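Long-range contacts in putative adhesin (Komagataella phaffii, PDB 5FX8), which probably serves in cell adhesion, perhaps joining cells through salt bridges and hydrogen bonds to other proteins, and is present here as its N-terminal domain: residues D23-S28 against L112-Q117; E194-V199 against R262-S267; V279-L284 against S296-E301. One frame throughout, in Å; residues are numbered along the deposited sequence.

Contact 1 belongs to the first cohesin-like domain. Contacts 2 and 3 both belong to the second. Within that second domain, contact 2 pairs two strands of one five-stranded antiparallel sheet, and contact 3 pairs two strands of the other. The two sheets pack face to face. Contacts 2 and 3 meet where F265 CZ lies 4.2 Å from V280 CG2, and their centres are about 16 Å apart. A disulfide between C192 and C242 also links the two sheets. Contact 1 stands farther off, its centre about 25 Å from that of contact 3 and about 26 Å from that of contact 2. Its nearest atoms come within about 5 Å of contact 3 without touching.

Contact 1. Residues D23-S28 against L112-Q117; sequences DWFVVS and LKLSEQ
L112 pairs with F25 as an antiparallel hydrogen-bonded pair. L112 O receives F25 N at 2.7 Å. L112 N gives a bond of 2.9 Å to F25 O. The same L112 O lies at the edge of the F25 ring, near its plane. The leucine side chain meets V27, with CD1 3.7 Å from V27 CG2.

K113 lies across W24. The bend at chi2 (-62°) turns the chain over the indole, so that CE lies over its face, 3.4 Å from the centroid of the W24 five-membered ring; a second bend at chi4 sets the direction of NZ. NZ is 4.6 Å from that centroid, a cation-pi contact. W24 also has a cation-pi partner in R308.

L114 sets CG 3.5 Å from F25 CE1, and its CD1 touches CE1 and CZ. A water bridges the backbones here, giving a bond to D23 O and taking one from L114 N. Beyond it the chain leaves the pairing. S115 becomes the N-cap of helix 116-120, with OG bonded to F118 N. The F25-L112 bridge belongs to the antiparallel pairing of strands 25-31 and 101-114 in the beta sheet of the first cohesin-like domain.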
loop_
_atom_site.group_PDB
_atom_site.type_symbol
_atom_site.label_atom_id
_atom_site.label_comp_id
_atom_site.label_asym_id
_atom_site.label_seq_id
_atom_site.Cartn_x
_atom_site.Cartn_y
_atom_site.Cartn_z
ATOM N N ASP C 23 24.844 7.297 50.594
ATOM C CA ASP C 23 24.320 6.411 51.610
ATOM C C ASP C 23 24.560 6.936 53.020
ATOM O O ASP C 23 25.470 7.730 53.275
ATOM C CB ASP C 23 24.948 5.040 51.467
ATOM C CG ASP C 23 24.401 4.287 50.302
ATOM O OD1 ASP C 23 23.384 4.746 49.728
ATOM O OD2 ASP C 23 24.963 3.225 49.982
ATOM N N TRP C 24 23.702 6.489 53.935
ATOM C CA TRP C 24 23.993 6.530 55.357
ATOM C C TRP C 24 24.956 5.398 55.685
ATOM O O TRP C 24 24.698 4.239 55.344
ATOM C CB TRP C 24 22.727 6.366 56.196
ATOM C CG TRP C 24 21.752 7.476 56.159
ATOM C CD1 TRP C 24 20.584 7.513 55.463
ATOM C CD2 TRP C 24 21.819 8.705 56.890
ATOM N NE1 TRP C 24 19.933 8.700 55.685
ATOM C CE2 TRP C 24 20.668 9.446 56.565
ATOM C CE3 TRP C 24 22.750 9.262 57.766
ATOM C CZ2 TRP C 24 20.430 10.706 57.089
ATOM C CZ3 TRP C 24 22.515 10.511 58.279
ATOM C CH2 TRP C 24 21.370 11.219 57.944
ATOM N N PHE C 25 26.060 5.742 56.351
ATOM C CA PHE C 25 27.073 4.797 56.796
ATOM C C PHE C 25 26.924 4.552 58.288
ATOM O O PHE C 25 27.095 5.471 59.091
ATOM C CB PHE C 25 28.465 5.328 56.500
ATOM C CG PHE C 25 28.770 5.420 55.050
ATOM C CD1 PHE C 25 28.342 6.502 54.305
ATOM C CD2 PHE C 25 29.493 4.417 54.422
ATOM C CE1 PHE C 25 28.632 6.576 52.959
ATOM C CE2 PHE C 25 29.783 4.499 53.074
ATOM C CZ PHE C 25 29.355 5.580 52.344
ATOM N N VAL C 26 26.612 3.314 58.648
ATOM C CA VAL C 26 26.529 2.885 60.037
ATOM C C VAL C 26 27.950 2.760 60.574
ATOM O O VAL C 26 28.667 1.823 60.219
ATOM C CB VAL C 26 25.784 1.553 60.133
ATOM C CG1 VAL C 26 25.659 1.093 61.552
ATOM C CG2 VAL C 26 24.447 1.703 59.513
ATOM N N VAL C 27 28.372 3.700 61.412
ATOM C CA VAL C 27 29.689 3.652 62.046
ATOM C C VAL C 27 29.523 3.057 63.440
ATOM O O VAL C 27 29.011 3.725 64.335
ATOM C CB VAL C 27 30.330 5.039 62.125
ATOM C CG1 VAL C 27 31.661 4.941 62.788
ATOM C CG2 VAL C 27 30.498 5.602 60.770
ATOM N N SER C 28 29.987 1.824 63.644
ATOM C CA SER C 28 29.729 1.046 64.855
ATOM C C SER C 28 30.967 0.931 65.736
ATOM O O SER C 28 32.029 0.511 65.279
ATOM C CB SER C 28 29.246 -0.352 64.497
ATOM O OG SER C 28 28.025 -0.281 63.805
ATOM N N LEU C 112 26.237 8.209 59.635
ATOM C CA LEU C 112 26.884 9.385 59.086
ATOM C C LEU C 112 26.708 9.400 57.575
ATOM O O LEU C 112 26.437 8.377 56.948
ATOM C CB LEU C 112 28.376 9.405 59.444
ATOM C CG LEU C 112 28.677 9.209 60.923
ATOM C CD1 LEU C 112 30.154 9.230 61.191
ATOM C CD2 LEU C 112 28.037 10.307 61.684
ATOM N N LYS C 113 26.853 10.581 56.997
ATOM C CA LYS C 113 26.903 10.774 55.559
ATOM C C LYS C 113 28.312 11.181 55.149
ATOM O O LYS C 113 29.082 11.719 55.946
ATOM C CB LYS C 113 25.919 11.851 55.115
ATOM C CG LYS C 113 24.463 11.501 55.267
ATOM C CD LYS C 113 24.069 10.295 54.428
ATOM C CE LYS C 113 22.604 10.359 54.007
ATOM N NZ LYS C 113 22.333 11.534 53.104
ATOM N N LEU C 114 28.648 10.938 53.891
ATOM C CA LEU C 114 29.905 11.439 53.367
ATOM C C LEU C 114 29.794 12.932 53.108
ATOM O O LEU C 114 28.757 13.415 52.666
ATOM C CB LEU C 114 30.280 10.702 52.088
ATOM C CG LEU C 114 30.809 9.278 52.274
ATOM C CD1 LEU C 114 30.803 8.564 50.961
ATOM C CD2 LEU C 114 32.210 9.310 52.837
ATOM N N SER C 115 30.862 13.668 53.389
ATOM C CA SER C 115 30.851 15.108 53.156
ATOM C C SER C 115 30.778 15.450 51.669
ATOM O O SER C 115 31.216 14.691 50.806
ATOM C CB SER C 115 32.097 15.755 53.749
ATOM O OG SER C 115 33.265 15.287 53.106
ATOM N N GLU C 116 30.238 16.632 51.374
ATOM C CA GLU C 116 30.253 17.114 50.001
ATOM C C GLU C 116 31.674 17.196 49.483
ATOM O O GLU C 116 31.976 16.704 48.393
ATOM C CB GLU C 116 29.585 18.479 49.910
ATOM C CG GLU C 116 28.087 18.461 49.712
ATOM C CD GLU C 116 27.578 19.809 49.248
ATOM O OE1 GLU C 116 27.560 20.760 50.059
ATOM O OE2 GLU C 116 27.226 19.933 48.059
ATOM N N GLN C 117 32.565 17.803 50.272
ATOM C CA GLN C 117 33.946 17.999 49.845
ATOM C C GLN C 117 34.558 16.693 49.367
ATOM O O GLN C 117 35.301 16.665 48.377
ATOM C CB GLN C 117 34.763 18.598 50.990
ATOM C CG GLN C 117 36.233 18.873 50.668
ATOM C CD GLN C 117 36.621 20.333 50.877
ATOM O OE1 GLN C 117 36.377 20.906 51.941
ATOM N NE2 GLN C 117 37.218 20.943 49.855
HETATM O O HOH W 1 26.807 9.962 51.993
#

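Contact 2. Residues E194-V199 against R262-S267; sequences EVKYAV and RVSFLS
K196 lies along S264, its partner in an antiparallel hydrogen-bonded pair. Its CG sits between the backbone N and the carbonyl carbon (chi1 63°), and the chain is extended beyond it. This carries the methylenes past the serine: CG is 3.7 Å from S264 CB, and CE is 3.4 Å from S264 OG. The amine goes on to a cation-pi contact with W226 and a long, weak ion pair with E164.

S264 has OG anti to the backbone N (chi1 172°). From there OG reaches a hydrogen bond with E164 OE2. It also accepts a bond from a water, 2.7 Å away, that donates to E194 O as well. R262 shares this face. Its chain bends at chi3 (-72°), and the guanidinium leads away from A198 to salt bridges with D168 and D208.

V195, Y197, V263 and F265 point to the other face. Y197 CB is 4.2 Å from V263 CG2, while the tyrosine ring leads away and meets F251 edge-to-face. The F265 ring likewise turns from this contact and meets W165 and F190.

Two hydrogen-bonded pairs join the backbones. K196 N to S264 O is 3.0 Å, and S264 N to K196 O is 2.9 Å. A198 and R262 exchange the other two bonds, with R262 N to A198 O at 2.8 Å. D168 and D208 probably offset the charge of R262, near R149. The chemistry implies a divided sheet: one face is mixed, charged and polar ends among aromatic neighbours; the other packs apolar and aromatic groups toward the second sheet.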
loop_
_atom_site.group_PDB
_atom_site.type_symbol
_atom_site.label_atom_id
_atom_site.label_comp_id
_atom_site.label_asym_id
_atom_site.label_seq_id
_atom_site.Cartn_x
_atom_site.Cartn_y
_atom_site.Cartn_z
ATOM N N GLU C 194 4.533 18.802 40.855
ATOM C CA GLU C 194 5.985 18.696 40.800
ATOM C C GLU C 194 6.437 17.286 40.466
ATOM O O GLU C 194 7.450 16.816 40.967
ATOM C CB GLU C 194 6.607 19.157 42.113
ATOM C CG GLU C 194 6.569 20.661 42.336
ATOM C CD GLU C 194 7.368 21.432 41.295
ATOM O OE1 GLU C 194 8.592 21.207 41.181
ATOM O OE2 GLU C 194 6.771 22.264 40.583
ATOM N N VAL C 195 5.699 16.588 39.612
ATOM C CA VAL C 195 6.094 15.277 39.107
ATOM C C VAL C 195 6.683 15.481 37.719
ATOM O O VAL C 195 6.099 16.176 36.888
ATOM C CB VAL C 195 4.897 14.309 39.074
ATOM C CG1 VAL C 195 5.351 12.892 38.782
ATOM C CG2 VAL C 195 4.147 14.341 40.378
ATOM N N LYS C 196 7.851 14.911 37.477
ATOM C CA LYS C 196 8.577 15.196 36.253
ATOM C C LYS C 196 9.404 13.970 35.899
ATOM O O LYS C 196 9.547 13.041 36.695
ATOM C CB LYS C 196 9.447 16.454 36.399
ATOM C CG LYS C 196 10.520 16.330 37.447
ATOM C CD LYS C 196 11.335 17.585 37.631
ATOM C CE LYS C 196 12.395 17.351 38.681
ATOM N NZ LYS C 196 13.214 18.548 38.971
ATOM N N TYR C 197 9.924 13.948 34.680
ATOM C CA TYR C 197 10.766 12.836 34.284
ATOM C C TYR C 197 11.814 13.345 33.315
ATOM O O TYR C 197 11.709 14.438 32.772
ATOM C CB TYR C 197 9.952 11.684 33.679
ATOM C CG TYR C 197 9.535 11.887 32.237
ATOM C CD1 TYR C 197 8.373 12.580 31.916
ATOM C CD2 TYR C 197 10.300 11.374 31.200
ATOM C CE1 TYR C 197 7.996 12.773 30.607
ATOM C CE2 TYR C 197 9.937 11.555 29.897
ATOM C CZ TYR C 197 8.779 12.256 29.590
ATOM O OH TYR C 197 8.417 12.430 28.264
ATOM N N ALA C 198 12.844 12.537 33.121
ATOM C CA ALA C 198 13.890 12.848 32.178
ATOM C C ALA C 198 14.441 11.543 31.651
ATOM O O ALA C 198 14.315 10.502 32.284
ATOM C CB ALA C 198 14.996 13.668 32.828
ATOM N N VAL C 199 15.059 11.606 30.482
ATOM C CA VAL C 199 15.717 10.456 29.883
ATOM C C VAL C 199 17.130 10.879 29.516
ATOM O O VAL C 199 17.312 11.777 28.692
ATOM C CB VAL C 199 14.970 9.939 28.642
ATOM C CG1 VAL C 199 15.587 8.661 28.165
ATOM C CG2 VAL C 199 13.506 9.721 28.929
ATOM N N ARG C 262 14.311 8.596 34.396
ATOM C CA ARG C 262 14.337 9.030 35.784
ATOM C C ARG C 262 13.058 9.783 36.094
ATOM O O ARG C 262 12.795 10.830 35.506
ATOM C CB ARG C 262 15.562 9.903 36.062
ATOM C CG ARG C 262 15.531 10.627 37.397
ATOM C CD ARG C 262 16.898 11.116 37.787
ATOM N NE ARG C 262 17.735 9.993 38.177
ATOM C CZ ARG C 262 19.031 10.090 38.413
ATOM N NH1 ARG C 262 19.628 11.266 38.292
ATOM N NH2 ARG C 262 19.726 9.019 38.764
ATOM N N VAL C 263 12.269 9.265 37.020
ATOM C CA VAL C 263 11.063 9.944 37.453
ATOM C C VAL C 263 11.328 10.615 38.790
ATOM O O VAL C 263 11.868 9.997 39.708
ATOM C CB VAL C 263 9.884 8.969 37.545
ATOM C CG1 VAL C 263 8.637 9.721 37.933
ATOM C CG2 VAL C 263 9.682 8.302 36.231
ATOM N N SER C 264 10.945 11.874 38.906
ATOM C CA SER C 264 11.157 12.647 40.117
ATOM C C SER C 264 9.811 13.062 40.682
ATOM O O SER C 264 9.003 13.648 39.967
ATOM C CB SER C 264 12.016 13.868 39.814
ATOM O OG SER C 264 12.090 14.743 40.910
ATOM N N PHE C 265 9.560 12.773 41.958
ATOM C CA PHE C 265 8.373 13.313 42.611
ATOM C C PHE C 265 8.706 13.875 43.985
ATOM O O PHE C 265 9.332 13.212 44.810
ATOM C CB PHE C 265 7.237 12.284 42.709
ATOM C CG PHE C 265 7.673 10.922 43.087
ATOM C CD1 PHE C 265 8.240 10.084 42.155
ATOM C CD2 PHE C 265 7.469 10.458 44.371
ATOM C CE1 PHE C 265 8.632 8.822 42.499
ATOM C CE2 PHE C 265 7.847 9.185 44.732
ATOM C CZ PHE C 265 8.430 8.365 43.797
ATOM N N LEU C 266 8.265 15.099 44.219
ATOM C CA LEU C 266 8.546 15.807 45.449
ATOM C C LEU C 266 7.529 15.431 46.508
ATOM O O LEU C 266 6.348 15.226 46.228
ATOM C CB LEU C 266 8.506 17.314 45.210
ATOM C CG LEU C 266 8.956 18.305 46.279
ATOM C CD1 LEU C 266 10.398 18.070 46.568
ATOM C CD2 LEU C 266 8.771 19.723 45.793
ATOM N N SER C 267 8.002 15.356 47.740
ATOM C CA SER C 267 7.150 15.135 48.896
ATOM C C SER C 267 7.479 16.190 49.944
ATOM O O SER C 267 8.587 16.211 50.484
ATOM C CB SER C 267 7.341 13.728 49.442
ATOM O OG SER C 267 6.434 13.467 50.487
HETATM O O HOH W 2 10.314 16.627 41.634
#

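Contact 3. Residues V279-L284 against S296-E301; sequences VVNVDL and SFVLDE
D283 CG and S296 OG each stand anti to their own carbonyl carbon, with chi1 of -59° and -68°. These torsions bring the carboxylate and the hydroxyl together across a non-hydrogen-bonded backbone pair. S296 OG is modelled as donating to D283 OD2, but too close for the geometry to be trusted in detail.

F297 lies on the other face of the pairing. Its chi1 of -58° carries the ring toward L284, where CE1 is 3.9 Å from L284 CD1. V282 O lies at the edge of the ring, in its plane, 3.5 Å from F297 CD1.

On that same face L299 reaches back over two valines. Its CD1 is 4.2 Å from V280 CG1 and 4.4 Å from V282 CG2. On the face of D283 and S296, V298 is shared by two residues. Its CG1 is 3.7 Å from V279 CG2. Its CG2 is 4.1 Å from N281 ND2, and the valine and asparagine lie side by side, pointing the same way.

Four backbone bonds hold the strands in register. V280 and L299 exchange two of them, as do V282 and F297. F297 N to V282 O is 2.8 Å, and L299 N to V280 O is 3.0 Å.

The two segments lie on the arms of a beta hairpin, strands 275-286 and 294-304. Strand 294-304 is outermost in its sheet within this chain, while strand 275-286 pairs on its other side with strand 176-186. V280, V282 and L284 face strand 162-170 of the opposing sheet, touching V167 and I169. F297 and V282 touch P152, and F297 also touches Q151.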
loop_
_atom_site.group_PDB
_atom_site.type_symbol
_atom_site.label_atom_id
_atom_site.label_comp_id
_atom_site.label_asym_id
_atom_site.label_seq_id
_atom_site.Cartn_x
_atom_site.Cartn_y
_atom_site.Cartn_z
ATOM N N VAL C 279 7.402 3.131 49.727
ATOM C CA VAL C 279 7.573 1.996 48.835
ATOM C C VAL C 279 7.295 2.449 47.411
ATOM O O VAL C 279 6.482 3.345 47.183
ATOM C CB VAL C 279 6.666 0.826 49.230
ATOM C CG1 VAL C 279 5.253 1.236 49.104
ATOM C CG2 VAL C 279 6.937 -0.353 48.357
ATOM N N VAL C 280 8.008 1.855 46.462
ATOM C CA VAL C 280 7.802 2.091 45.048
ATOM C C VAL C 280 7.748 0.733 44.383
ATOM O O VAL C 280 8.755 0.025 44.337
ATOM C CB VAL C 280 8.903 2.941 44.422
ATOM C CG1 VAL C 280 8.725 2.956 42.944
ATOM C CG2 VAL C 280 8.822 4.322 44.925
ATOM N N ASN C 281 6.589 0.370 43.857
ATOM C CA ASN C 281 6.463 -0.828 43.043
ATOM C C ASN C 281 6.675 -0.455 41.584
ATOM O O ASN C 281 6.054 0.481 41.086
ATOM C CB ASN C 281 5.093 -1.456 43.243
ATOM C CG ASN C 281 4.741 -1.605 44.690
ATOM O OD1 ASN C 281 4.277 -0.663 45.334
ATOM N ND2 ASN C 281 4.963 -2.795 45.225
ATOM N N VAL C 282 7.561 -1.168 40.911
ATOM C CA VAL C 282 7.856 -0.931 39.505
ATOM C C VAL C 282 7.644 -2.237 38.766
ATOM O O VAL C 282 8.276 -3.244 39.095
ATOM C CB VAL C 282 9.285 -0.415 39.302
ATOM C CG1 VAL C 282 9.613 -0.370 37.832
ATOM C CG2 VAL C 282 9.421 0.947 39.912
ATOM N N ASP C 283 6.747 -2.236 37.787
ATOM C CA ASP C 283 6.502 -3.407 36.954
ATOM C C ASP C 283 6.973 -3.104 35.543
ATOM O O ASP C 283 6.543 -2.116 34.948
ATOM C CB ASP C 283 5.026 -3.776 36.962
ATOM C CG ASP C 283 4.525 -4.076 38.342
ATOM O OD1 ASP C 283 4.275 -3.120 39.113
ATOM O OD2 ASP C 283 4.397 -5.271 38.660
ATOM N N LEU C 284 7.872 -3.923 35.026
ATOM C CA LEU C 284 8.418 -3.719 33.697
ATOM C C LEU C 284 7.833 -4.756 32.761
ATOM O O LEU C 284 7.791 -5.942 33.092
ATOM C CB LEU C 284 9.939 -3.831 33.697
ATOM C CG LEU C 284 10.733 -2.853 34.536
ATOM C CD1 LEU C 284 12.152 -3.172 34.329
ATOM C CD2 LEU C 284 10.475 -1.453 34.095
ATOM N N SER C 296 8.372 -7.632 38.257
ATOM C CA SER C 296 8.009 -6.712 39.328
ATOM C C SER C 296 9.170 -6.469 40.285
ATOM O O SER C 296 9.989 -7.355 40.534
ATOM C CB SER C 296 6.825 -7.240 40.118
ATOM O OG SER C 296 5.673 -7.229 39.311
ATOM N N PHE C 297 9.230 -5.250 40.823
ATOM C CA PHE C 297 10.260 -4.852 41.772
ATOM C C PHE C 297 9.611 -4.067 42.898
ATOM O O PHE C 297 8.645 -3.335 42.690
ATOM C CB PHE C 297 11.357 -3.979 41.133
ATOM C CG PHE C 297 12.066 -4.624 39.990
ATOM C CD1 PHE C 297 11.493 -4.659 38.736
ATOM C CD2 PHE C 297 13.318 -5.166 40.161
ATOM C CE1 PHE C 297 12.136 -5.248 37.689
ATOM C CE2 PHE C 297 13.979 -5.749 39.112
ATOM C CZ PHE C 297 13.383 -5.796 37.870
ATOM N N VAL C 298 10.158 -4.221 44.095
ATOM C CA VAL C 298 9.717 -3.479 45.267
ATOM C C VAL C 298 10.912 -2.717 45.818
ATOM O O VAL C 298 11.995 -3.288 45.996
ATOM C CB VAL C 298 9.109 -4.410 46.325
ATOM C CG1 VAL C 298 8.444 -3.607 47.411
ATOM C CG2 VAL C 298 8.106 -5.310 45.672
ATOM N N LEU C 299 10.720 -1.427 46.065
ATOM C CA LEU C 299 11.780 -0.541 46.544
ATOM C C LEU C 299 11.259 0.178 47.788
ATOM O O LEU C 299 10.575 1.200 47.694
ATOM C CB LEU C 299 12.196 0.436 45.448
ATOM C CG LEU C 299 12.366 -0.136 44.040
ATOM C CD1 LEU C 299 12.464 0.976 43.043
ATOM C CD2 LEU C 299 13.580 -0.981 43.937
ATOM N N ASP C 300 11.583 -0.349 48.964
ATOM C CA ASP C 300 10.977 0.138 50.196
ATOM C C ASP C 300 11.945 0.910 51.080
ATOM O O ASP C 300 11.627 1.168 52.244
ATOM C CB ASP C 300 10.352 -1.010 50.983
ATOM C CG ASP C 300 11.220 -2.246 50.999
ATOM O OD1 ASP C 300 12.453 -2.121 50.860
ATOM O OD2 ASP C 300 10.664 -3.351 51.164
ATOM N N GLU C 301 13.092 1.314 50.552
ATOM C CA GLU C 301 14.064 2.057 51.350
ATOM C C GLU C 301 13.425 3.304 51.969
ATOM O O GLU C 301 12.831 4.112 51.239
ATOM C CB GLU C 301 15.272 2.446 50.500
ATOM C CG GLU C 301 16.518 2.820 51.296
ATOM C CD GLU C 301 17.508 3.664 50.495
ATOM O OE1 GLU C 301 17.236 3.925 49.297
ATOM O OE2 GLU C 301 18.554 4.072 51.066
#